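Local coordinates for Non-structural protein 5 (PDB 2WA2) that probably methylates the viral RNA cap at guanine N7 and at the ribose 2'-O, using S-adenosylmethionine bound in its Rossmann-like domain, at residues D150-D155 with R179-N184; T172-I177 with L202-K207; A69-I74 with G188-V193. The protein carries 4 engineered substitutions. All blocks are in the same frame, centred on the assembly; numbering follows the deposited sequence.

Contact 1: D150-D155 with R179-N184; sequences DTVLCD and RWLEYN. With SAM (S-adenosylmethionine), chain C.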
loop_
_atom_site.group_PDB
_atom_site.type_symbol
_atom_site.label_atom_id
_atom_site.label_comp_id
_atom_site.label_asym_id
_atom_site.label_seq_id
_atom_site.Cartn_x
_atom_site.Cartn_y
_atom_site.Cartn_z
ATOM N N ASP A 150 -16.626 3.894 4.345
ATOM C CA ASP A 150 -16.129 5.223 4.679
ATOM C C ASP A 150 -14.613 5.342 4.560
ATOM O O ASP A 150 -14.085 6.471 4.448
ATOM C CB ASP A 150 -16.571 5.566 6.080
ATOM C CG ASP A 150 -18.074 5.437 6.234
ATOM O OD1 ASP A 150 -18.764 6.306 5.685
ATOM O OD2 ASP A 150 -18.537 4.443 6.833
ATOM N N THR A 151 -13.924 4.187 4.584
ATOM C CA THR A 151 -12.468 4.126 4.483
ATOM C C THR A 151 -12.103 2.917 3.617
ATOM O O THR A 151 -12.552 1.805 3.882
ATOM C CB THR A 151 -11.797 3.912 5.848
ATOM O OG1 THR A 151 -12.354 4.794 6.835
ATOM C CG2 THR A 151 -10.308 4.109 5.741
ATOM N N VAL A 152 -11.296 3.146 2.585
ATOM C CA VAL A 152 -10.845 2.044 1.723
ATOM C C VAL A 152 -9.349 1.815 1.915
ATOM O O VAL A 152 -8.539 2.688 1.600
ATOM C CB VAL A 152 -11.176 2.329 0.266
ATOM C CG1 VAL A 152 -10.566 1.249 -0.657
ATOM C CG2 VAL A 152 -12.676 2.488 0.095
ATOM N N LEU A 153 -8.996 0.646 2.440
ATOM C CA LEU A 153 -7.592 0.260 2.654
ATOM C C LEU A 153 -7.234 -0.813 1.661
ATOM O O LEU A 153 -8.027 -1.708 1.410
ATOM C CB LEU A 153 -7.362 -0.303 4.076
ATOM C CG LEU A 153 -7.707 0.624 5.250
ATOM C CD1 LEU A 153 -7.340 -0.053 6.572
ATOM C CD2 LEU A 153 -7.018 2.009 5.122
ATOM N N CYS A 154 -6.016 -0.765 1.117
ATOM C CA CYS A 154 -5.599 -1.855 0.237
ATOM C C CYS A 154 -4.094 -1.967 0.274
ATOM O O CYS A 154 -3.399 -0.982 0.031
ATOM C CB CYS A 154 -6.049 -1.584 -1.188
ATOM S SG CYS A 154 -5.660 -2.898 -2.389
ATOM N N ASP A 155 -3.603 -3.146 0.609
ATOM C CA ASP A 155 -2.160 -3.326 0.751
ATOM C C ASP A 155 -1.695 -4.467 -0.165
ATOM O O ASP A 155 -0.848 -5.276 0.205
ATOM C CB ASP A 155 -1.827 -3.571 2.227
ATOM C CG ASP A 155 -0.340 -3.384 2.567
ATOM O OD1 ASP A 155 0.374 -2.617 1.894
ATOM O OD2 ASP A 155 0.108 -3.988 3.552
ATOM N N ARG A 179 -12.701 2.266 -8.739
ATOM C CA ARG A 179 -14.122 1.906 -8.676
ATOM C C ARG A 179 -14.684 2.092 -7.269
ATOM O O ARG A 179 -15.814 2.594 -7.084
ATOM C CB ARG A 179 -14.334 0.463 -9.146
ATOM C CG ARG A 179 -14.061 0.281 -10.621
ATOM C CD ARG A 179 -14.033 -1.188 -10.969
ATOM N NE ARG A 179 -13.472 -1.380 -12.301
ATOM C CZ ARG A 179 -12.668 -2.385 -12.640
ATOM N NH1 ARG A 179 -12.316 -3.305 -11.738
ATOM N NH2 ARG A 179 -12.215 -2.455 -13.888
ATOM N N TRP A 180 -13.908 1.702 -6.271
ATOM C CA TRP A 180 -14.311 1.913 -4.884
ATOM C C TRP A 180 -14.453 3.403 -4.540
ATOM O O TRP A 180 -15.418 3.801 -3.883
ATOM C CB TRP A 180 -13.339 1.230 -3.934
ATOM C CG TRP A 180 -13.524 -0.291 -3.920
ATOM C CD1 TRP A 180 -13.020 -1.214 -4.806
ATOM C CD2 TRP A 180 -14.280 -1.028 -2.959
ATOM N NE1 TRP A 180 -13.428 -2.497 -4.441
ATOM C CE2 TRP A 180 -14.193 -2.408 -3.308
ATOM C CE3 TRP A 180 -15.029 -0.657 -1.836
ATOM C CZ2 TRP A 180 -14.817 -3.415 -2.553
ATOM C CZ3 TRP A 180 -15.655 -1.659 -1.091
ATOM C CH2 TRP A 180 -15.548 -3.022 -1.465
ATOM N N LEU A 181 -13.488 4.207 -4.975
ATOM C CA LEU A 181 -13.484 5.643 -4.713
ATOM C C LEU A 181 -14.621 6.367 -5.445
ATOM O O LEU A 181 -15.196 7.320 -4.913
ATOM C CB LEU A 181 -12.124 6.250 -5.118
ATOM C CG LEU A 181 -10.916 5.705 -4.341
ATOM C CD1 LEU A 181 -9.624 6.515 -4.545
ATOM C CD2 LEU A 181 -11.171 5.493 -2.854
ATOM N N GLU A 182 -14.908 5.930 -6.664
ATOM C CA GLU A 182 -16.041 6.429 -7.458
ATOM C C GLU A 182 -17.353 6.115 -6.750
ATOM O O GLU A 182 -18.196 6.995 -6.630
ATOM C CB GLU A 182 -16.029 5.797 -8.856
ATOM C CG GLU A 182 -16.951 6.411 -9.912
ATOM C CD GLU A 182 -16.547 5.982 -11.331
ATOM O OE1 GLU A 182 -15.458 5.356 -11.479
ATOM O OE2 GLU A 182 -17.299 6.264 -12.305
ATOM N N TYR A 183 -17.490 4.883 -6.243
ATOM C CA TYR A 183 -18.698 4.453 -5.542
ATOM C C TYR A 183 -18.890 5.177 -4.200
ATOM O O TYR A 183 -20.019 5.504 -3.823
ATOM C CB TYR A 183 -18.686 2.928 -5.341
ATOM C CG TYR A 183 -19.980 2.328 -4.813
ATOM C CD1 TYR A 183 -20.943 1.807 -5.687
ATOM C CD2 TYR A 183 -20.237 2.259 -3.435
ATOM C CE1 TYR A 183 -22.141 1.243 -5.201
ATOM C CE2 TYR A 183 -21.432 1.705 -2.943
ATOM C CZ TYR A 183 -22.373 1.206 -3.835
ATOM O OH TYR A 183 -23.558 0.669 -3.353
ATOM N N ASN A 184 -17.793 5.442 -3.495
ATOM C CA ASN A 184 -17.851 6.021 -2.168
ATOM C C ASN A 184 -17.302 7.439 -2.157
ATOM O O ASN A 184 -16.240 7.690 -1.604
ATOM C CB ASN A 184 -17.085 5.152 -1.168
ATOM C CG ASN A 184 -17.732 3.815 -0.953
ATOM O OD1 ASN A 184 -18.835 3.736 -0.421
ATOM N ND2 ASN A 184 -17.043 2.743 -1.357
HETATM N N SAM C . -1.821 -5.326 5.122
HETATM C CA SAM C . -1.363 -6.744 5.298
HETATM C C SAM C . -1.097 -7.038 6.777
HETATM O O SAM C . -1.016 -6.095 7.573
HETATM O OXT SAM C . -0.939 -8.191 7.222
HETATM C CB SAM C . -0.094 -6.998 4.484
HETATM C CG SAM C . -0.325 -7.023 2.979
HETATM S SD SAM C . -0.848 -8.687 2.531
HETATM C CE SAM C . 0.795 -9.441 2.299
HETATM C "C5'" SAM C . -1.283 -8.515 0.788
HETATM C "C4'" SAM C . -2.263 -9.649 0.486
HETATM O "O4'" SAM C . -3.052 -9.384 -0.645
HETATM C "C3'" SAM C . -1.535 -10.958 0.188
HETATM O "O3'" SAM C . -1.725 -11.801 1.297
HETATM C "C2'" SAM C . -2.217 -11.533 -1.040
HETATM O "O2'" SAM C . -2.576 -12.872 -0.806
HETATM C "C1'" SAM C . -3.452 -10.636 -1.165
HETATM N N9 SAM C . -3.929 -10.507 -2.538
HETATM C C8 SAM C . -3.161 -10.323 -3.664
HETATM N N7 SAM C . -3.969 -10.234 -4.726
HETATM C C5 SAM C . -5.245 -10.375 -4.273
HETATM C C6 SAM C . -6.478 -10.370 -4.929
HETATM N N6 SAM C . -6.573 -10.237 -6.240
HETATM N N1 SAM C . -7.627 -10.505 -4.174
HETATM C C2 SAM C . -7.569 -10.664 -2.816
HETATM N N3 SAM C . -6.361 -10.674 -2.146
HETATM C C4 SAM C . -5.225 -10.538 -2.899
#

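Contact 2: T172-I177 with L202-K207; sequences TVLNVI and LEALMK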
loop_
_atom_site.group_PDB
_atom_site.type_symbol
_atom_site.label_atom_id
_atom_site.label_comp_id
_atom_site.label_asym_id
_atom_site.label_seq_id
_atom_site.Cartn_x
_atom_site.Cartn_y
_atom_site.Cartn_z
ATOM N N THR A 172 -3.498 -2.741 -12.084
ATOM C CA THR A 172 -4.693 -3.485 -11.753
ATOM C C THR A 172 -5.304 -3.053 -10.432
ATOM O O THR A 172 -6.504 -2.847 -10.354
ATOM C CB THR A 172 -4.408 -5.013 -11.738
ATOM O OG1 THR A 172 -4.073 -5.410 -13.070
ATOM C CG2 THR A 172 -5.640 -5.790 -11.282
ATOM N N VAL A 173 -4.480 -2.928 -9.398
ATOM C CA VAL A 173 -4.946 -2.434 -8.083
ATOM C C VAL A 173 -5.561 -1.032 -8.188
ATOM O O VAL A 173 -6.661 -0.794 -7.685
ATOM C CB VAL A 173 -3.815 -2.448 -7.043
ATOM C CG1 VAL A 173 -4.205 -1.742 -5.743
ATOM C CG2 VAL A 173 -3.387 -3.893 -6.747
ATOM N N LEU A 174 -4.845 -0.111 -8.827
ATOM C CA LEU A 174 -5.343 1.260 -8.971
ATOM C C LEU A 174 -6.700 1.320 -9.705
ATOM O O LEU A 174 -7.596 2.052 -9.279
ATOM C CB LEU A 174 -4.304 2.136 -9.663
ATOM C CG LEU A 174 -3.010 2.326 -8.824
ATOM C CD1 LEU A 174 -2.052 3.273 -9.519
ATOM C CD2 LEU A 174 -3.290 2.796 -7.350
ATOM N N ASN A 175 -6.832 0.556 -10.789
ATOM C CA ASN A 175 -8.107 0.462 -11.504
ATOM C C ASN A 175 -9.249 -0.058 -10.593
ATOM O O ASN A 175 -10.369 0.480 -10.590
ATOM C CB ASN A 175 -7.950 -0.362 -12.792
ATOM C CG ASN A 175 -9.203 -0.370 -13.623
ATOM O OD1 ASN A 175 -9.845 -1.407 -13.764
ATOM N ND2 ASN A 175 -9.606 0.808 -14.133
ATOM N N VAL A 176 -8.956 -1.073 -9.789
ATOM C CA VAL A 176 -9.938 -1.610 -8.842
ATOM C C VAL A 176 -10.306 -0.557 -7.782
ATOM O O VAL A 176 -11.494 -0.269 -7.527
ATOM C CB VAL A 176 -9.411 -2.901 -8.182
ATOM C CG1 VAL A 176 -10.318 -3.337 -7.048
ATOM C CG2 VAL A 176 -9.247 -3.992 -9.253
ATOM N N ILE A 177 -9.288 0.025 -7.165
ATOM C CA ILE A 177 -9.493 1.046 -6.144
ATOM C C ILE A 177 -10.289 2.242 -6.697
ATOM O O ILE A 177 -11.159 2.754 -6.004
ATOM C CB ILE A 177 -8.140 1.511 -5.508
ATOM C CG1 ILE A 177 -7.515 0.379 -4.685
ATOM C CG2 ILE A 177 -8.302 2.847 -4.704
ATOM C CD1 ILE A 177 -8.400 -0.260 -3.593
ATOM N N LEU A 202 2.337 6.330 -12.959
ATOM C CA LEU A 202 2.342 7.757 -12.608
ATOM C C LEU A 202 1.134 8.480 -13.193
ATOM O O LEU A 202 0.431 9.221 -12.479
ATOM C CB LEU A 202 3.659 8.432 -13.038
ATOM C CG LEU A 202 4.911 8.244 -12.185
ATOM C CD1 LEU A 202 6.156 8.696 -12.991
ATOM C CD2 LEU A 202 4.802 8.984 -10.881
ATOM N N GLU A 203 0.858 8.233 -14.474
ATOM C CA GLU A 203 -0.333 8.823 -15.124
ATOM C C GLU A 203 -1.652 8.373 -14.487
ATOM O O GLU A 203 -2.569 9.185 -14.298
ATOM C CB GLU A 203 -0.319 8.568 -16.610
ATOM C CG GLU A 203 0.838 9.306 -17.249
ATOM C CD GLU A 203 0.802 9.326 -18.757
ATOM O OE1 GLU A 203 0.170 8.423 -19.375
ATOM O OE2 GLU A 203 1.441 10.248 -19.323
ATOM N N ALA A 204 -1.731 7.084 -14.135
ATOM C CA ALA A 204 -2.860 6.564 -13.369
ATOM C C ALA A 204 -3.039 7.259 -12.023
ATOM O O ALA A 204 -4.149 7.597 -11.671
ATOM C CB ALA A 204 -2.722 5.050 -13.192
ATOM N N LEU A 205 -1.944 7.496 -11.285
ATOM C CA LEU A 205 -2.014 8.151 -9.984
ATOM C C LEU A 205 -2.423 9.615 -10.118
ATOM O O LEU A 205 -3.198 10.103 -9.303
ATOM C CB LEU A 205 -0.689 8.061 -9.230
ATOM C CG LEU A 205 -0.254 6.683 -8.734
ATOM C CD1 LEU A 205 1.227 6.753 -8.368
ATOM C CD2 LEU A 205 -1.127 6.283 -7.536
ATOM N N MET A 206 -1.897 10.295 -11.132
ATOM C CA MET A 206 -2.266 11.707 -11.346
ATOM C C MET A 206 -3.764 11.797 -11.629
ATOM O O MET A 206 -4.436 12.733 -11.180
ATOM C CB MET A 206 -1.474 12.348 -12.504
ATOM C CG MET A 206 0.059 12.528 -12.289
ATOM S SD MET A 206 0.483 13.430 -10.775
ATOM C CE MET A 206 0.189 15.149 -11.299
ATOM N N LYS A 207 -4.278 10.830 -12.390
ATOM C CA LYS A 207 -5.728 10.799 -12.710
ATOM C C LYS A 207 -6.543 10.551 -11.447
ATOM O O LYS A 207 -7.550 11.198 -11.229
ATOM C CB LYS A 207 -6.065 9.761 -13.779
ATOM C CG LYS A 207 -7.577 9.447 -13.919
ATOM C CD LYS A 207 -7.829 8.407 -15.054
ATOM C CE LYS A 207 -9.324 8.254 -15.353
ATOM N NZ LYS A 207 -9.552 7.384 -16.596
#

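Contact 3: A69-I74 with G188-V193; sequences AKLAWI and GFCVKV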
loop_
_atom_site.group_PDB
_atom_site.type_symbol
_atom_site.label_atom_id
_atom_site.label_comp_id
_atom_site.label_asym_id
_atom_site.label_seq_id
_atom_site.Cartn_x
_atom_site.Cartn_y
_atom_site.Cartn_z
ATOM N N ALA A 69 2.947 -1.516 11.868
ATOM C CA ALA A 69 3.785 -0.347 12.069
ATOM C C ALA A 69 3.598 0.651 10.931
ATOM O O ALA A 69 3.570 1.847 11.164
ATOM C CB ALA A 69 5.257 -0.772 12.179
ATOM N N LYS A 70 3.471 0.149 9.699
ATOM C CA LYS A 70 3.337 1.019 8.532
ATOM C C LYS A 70 2.012 1.750 8.555
ATOM O O LYS A 70 1.993 2.961 8.365
ATOM C CB LYS A 70 3.501 0.232 7.226
ATOM C CG LYS A 70 4.962 -0.124 6.914
ATOM C CD LYS A 70 5.121 -1.245 5.863
ATOM C CE LYS A 70 4.452 -0.945 4.548
ATOM N NZ LYS A 70 4.607 -2.127 3.601
ATOM N N LEU A 71 0.914 1.037 8.817
ATOM C CA LEU A 71 -0.407 1.709 8.818
ATOM C C LEU A 71 -0.459 2.688 9.981
ATOM O O LEU A 71 -1.000 3.774 9.827
ATOM C CB LEU A 71 -1.572 0.729 8.921
ATOM C CG LEU A 71 -2.976 1.338 8.833
ATOM C CD1 LEU A 71 -3.121 2.224 7.600
ATOM C CD2 LEU A 71 -4.069 0.265 8.908
ATOM N N ALA A 72 0.112 2.297 11.119
ATOM C CA ALA A 72 0.149 3.173 12.312
ATOM C C ALA A 72 0.898 4.478 12.028
ATOM O O ALA A 72 0.455 5.563 12.436
ATOM C CB ALA A 72 0.755 2.423 13.553
ATOM N N TRP A 73 2.024 4.359 11.311
ATOM C CA TRP A 73 2.808 5.500 10.886
ATOM C C TRP A 73 2.003 6.438 10.003
ATOM O O TRP A 73 1.971 7.643 10.257
ATOM C CB TRP A 73 4.091 5.060 10.172
ATOM C CG TRP A 73 5.071 6.194 9.931
ATOM C CD1 TRP A 73 6.121 6.559 10.748
ATOM C CD2 TRP A 73 5.080 7.116 8.827
ATOM N NE1 TRP A 73 6.785 7.638 10.199
ATOM C CE2 TRP A 73 6.165 8.005 9.030
ATOM C CE3 TRP A 73 4.274 7.280 7.683
ATOM C CZ2 TRP A 73 6.476 9.040 8.128
ATOM C CZ3 TRP A 73 4.591 8.305 6.775
ATOM C CH2 TRP A 73 5.687 9.182 7.016
ATOM N N ILE A 74 1.376 5.897 8.958
ATOM C CA ILE A 74 0.523 6.677 8.067
ATOM C C ILE A 74 -0.633 7.342 8.844
ATOM O O ILE A 74 -0.983 8.502 8.583
ATOM C CB ILE A 74 -0.051 5.803 6.938
ATOM C CG1 ILE A 74 1.098 5.235 6.066
ATOM C CG2 ILE A 74 -1.143 6.579 6.122
ATOM C CD1 ILE A 74 0.646 4.182 5.069
ATOM N N GLY A 188 -12.191 8.152 2.784
ATOM C CA GLY A 188 -10.761 8.094 3.050
ATOM C C GLY A 188 -10.162 6.857 2.389
ATOM O O GLY A 188 -10.882 5.886 2.064
ATOM N N PHE A 189 -8.852 6.893 2.159
ATOM C CA PHE A 189 -8.212 5.746 1.496
ATOM C C PHE A 189 -6.710 5.670 1.776
ATOM O O PHE A 189 -6.041 6.682 2.086
ATOM C CB PHE A 189 -8.532 5.723 -0.023
ATOM C CG PHE A 189 -8.183 7.006 -0.745
ATOM C CD1 PHE A 189 -6.855 7.274 -1.146
ATOM C CD2 PHE A 189 -9.168 7.961 -1.008
ATOM C CE1 PHE A 189 -6.555 8.480 -1.809
ATOM C CE2 PHE A 189 -8.855 9.159 -1.676
ATOM C CZ PHE A 189 -7.541 9.409 -2.057
ATOM N N CYS A 190 -6.171 4.456 1.703
ATOM C CA CYS A 190 -4.738 4.276 1.855
ATOM C C CYS A 190 -4.455 3.016 1.073
ATOM O O CYS A 190 -4.898 1.949 1.462
ATOM C CB CYS A 190 -4.347 4.128 3.329
ATOM S SG CYS A 190 -2.653 3.731 3.610
ATOM N N VAL A 191 -3.721 3.186 -0.026
ATOM C CA VAL A 191 -3.561 2.157 -1.055
ATOM C C VAL A 191 -2.059 1.968 -1.352
ATOM O O VAL A 191 -1.374 2.922 -1.744
ATOM C CB VAL A 191 -4.298 2.546 -2.360
ATOM C CG1 VAL A 191 -4.081 1.471 -3.407
ATOM C CG2 VAL A 191 -5.858 2.759 -2.077
ATOM N N LYS A 192 -1.567 0.736 -1.190
ATOM C CA LYS A 192 -0.206 0.410 -1.638
ATOM C C LYS A 192 -0.004 0.607 -3.148
ATOM O O LYS A 192 -0.821 0.153 -3.969
ATOM C CB LYS A 192 0.170 -1.014 -1.238
ATOM C CG LYS A 192 1.659 -1.328 -1.460
ATOM C CD LYS A 192 2.022 -2.748 -0.965
ATOM C CE LYS A 192 3.377 -3.132 -1.509
ATOM N NZ LYS A 192 3.917 -4.355 -0.806
ATOM N N VAL A 193 1.100 1.273 -3.504
ATOM C CA VAL A 193 1.506 1.427 -4.897
ATOM C C VAL A 193 2.879 0.769 -5.005
ATOM O O VAL A 193 3.892 1.357 -4.659
ATOM C CB VAL A 193 1.550 2.918 -5.349
ATOM C CG1 VAL A 193 1.856 3.034 -6.849
ATOM C CG2 VAL A 193 0.205 3.628 -5.033
HETATM O O HOH W 1 2.916 -4.261 2.045
#

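Contact 1: D150-D155 with R179-N184
Val152 is the hub of this contact, its branched side chain set against Trp180 and Leu181 in the last turns of helix 163-183. With CG1 anti to the backbone N (chi1 174°), both methyls of the valine face Trp180 CB, Val152 CG2 lying 4.3 Å away and meeting the indole obliquely. On the flank, Leu181 reaches in with one methyl, its CD2 ending 4.4 Å from Val152 CB. No hydrogen bond spans the two segments, so the join is purely apolar. Where the helix ends, Asn184 is tied back to Trp180 O, by its backbone N at 2.9 Å and, weakly, by ND2 at 3.2 Å. Its amide also bonds to Ala149 N and Phe147 O, so the helix end is stitched to the chain just before the strand. Just beyond the strand's other end, Asp155 OD2 accepts a hydrogen bond from the amino N of S-adenosylmethionine, 2.8 Å away, while Asp155 OD1 bonds to Tyr230 OH. Strand 151-154, helix 163-183 and strand 188-193 form a beta-alpha-beta crossover, the repeating element of the Rossmann-like methyltransferase fold, with cofactor bound at the carboxyl end of the first strand.

Contact 2: T172-I177 with L202-K207
Leu174 reaches from helix 163-183 to helix 199-212 and meets Leu205 and Ala204 there. Its CG stands beside the backbone N and anti to the carbonyl carbon (chi1 -65°), and chi2 of -176° carries CD1 straight on along the chain from CA. This extended methyl is therefore the one that goes furthest toward the other helix. It ends 3.7 Å from Leu205 CD2, and Leu205 CG lies 3.9 Å from that same Leu174 CD1.

Leu205 starts from nearly the same first torsion, yet it offers a different branch. With chi2 at 165°, its CD1 is the extended methyl and CD2 is folded to the side, and it is the folded CD2 that faces Leu174. The two side chains meet at a slant, so that the outstretched CD1 of Leu174 rests on the CD2 methyl and the CG of Leu205, while Leu205 CD1 is directed elsewhere. The second methyl of Leu174 adds a lighter touch, its CD2 lying 4.1 Å from Leu205 CD2. Ala204, whose CB points at the opposing helix, supplies the remaining surface: Leu174 CD1 comes within 4.1 Å of Ala204 CB. The short side chain sits where the backbones are nearest, the CA of Leu174 being 7.3 Å from the CA of Ala204. No hydrogen bond crosses this interface.

Around it, helix 163-183 turns Val173 and Ile177 down onto strands 151-154 and 188-193. Leu205 touches Val193 of the latter strand, so both helices rest on the same face of the sheet. On its other flank, helix 199-212 is met by helix 239-254, where Ile239 packs against Leu205 and Met206 and where Met240 and Val243 receive Leu202.

Contact 3: A69-I74 with G188-V193
Cys190, in the middle of strand 188-193, is met by Leu71 and Ile74 of helix 66-76, while two lysines come together at the margin. Following the helix in sequence, Lys70 comes first. Its chain runs out extended at chi2 and then bends at chi3 (57°), which brings the amino group round toward Lys192. The two nitrogens do not touch, Lys70 NZ being 5.0 Å from Lys192 NZ. Between them lies one water that accepts from both, at 3.0 Å from Lys192 NZ and more weakly at 3.1 Å from Lys70 NZ. Both NZ atoms also form salt bridges to Glu228, Lys70 with OE2 and Lys192 with OE1, so one carboxylate links the two side chains.

Leu71 follows, and its end rather than its base does the touching. CD1 lies 4.3 Å from Cys190 SG, a light contact. Trp96 and Tyr99 of helix 95-101 also pack on the leucine, and Trp96 touches Cys190 as well.

One turn after Lys70, Ile74 makes the closest approach. Its CG1 stands beside the backbone N (chi1 -62°) and chi2 is extended, which sends CD1 out to 3.6 Å from Cys190 SG. The CG2 branch of Ile74 meets the same sulfur at 4.1 Å. Cys190 for its part directs its CB toward the helix. Tyr230 and Val232 of strand 229-232, the neighbour of 188-193 in the sheet, pack on Ile74 as well.

The chemistry thus divides in two. An apolar seam of sulfur on methyl groups seats the helix on the sheet without a hydrogen bond, and beside it lies a polar cluster. Lys70, Asp155, Lys192 and Glu228 match, in that order, the K-D-K-E signature of flaviviral 2'-O-methyltransferases, consistent with a catalytic role.

How the contacts relate
Contacts 1 and 2 lie on one face of the sheet and share helix 163-183; their centres are 12 Å apart, and Cys154 CB meets Ile177 CD1 at 3.6 Å. Contact 3 brings helix 66-76 to the opposite face. Strand 188-193 joins the layers: Val191 turns to the first face, its CG2 3.6 Å from Ile177 CG2, while Cys190 turns to the second. Contacts 1 and 3 meet through neighbouring strands, with a probable hydrogen bond of 2.8 Å from Lys192 N to Cys154 O. Asp155 of contact 1 binds S-adenosylmethionine directly. The side chain of Leu71 in contact 3 is about 7 Å from S-adenosylmethionine, and that of Leu174 in contact 2 about 13 Å.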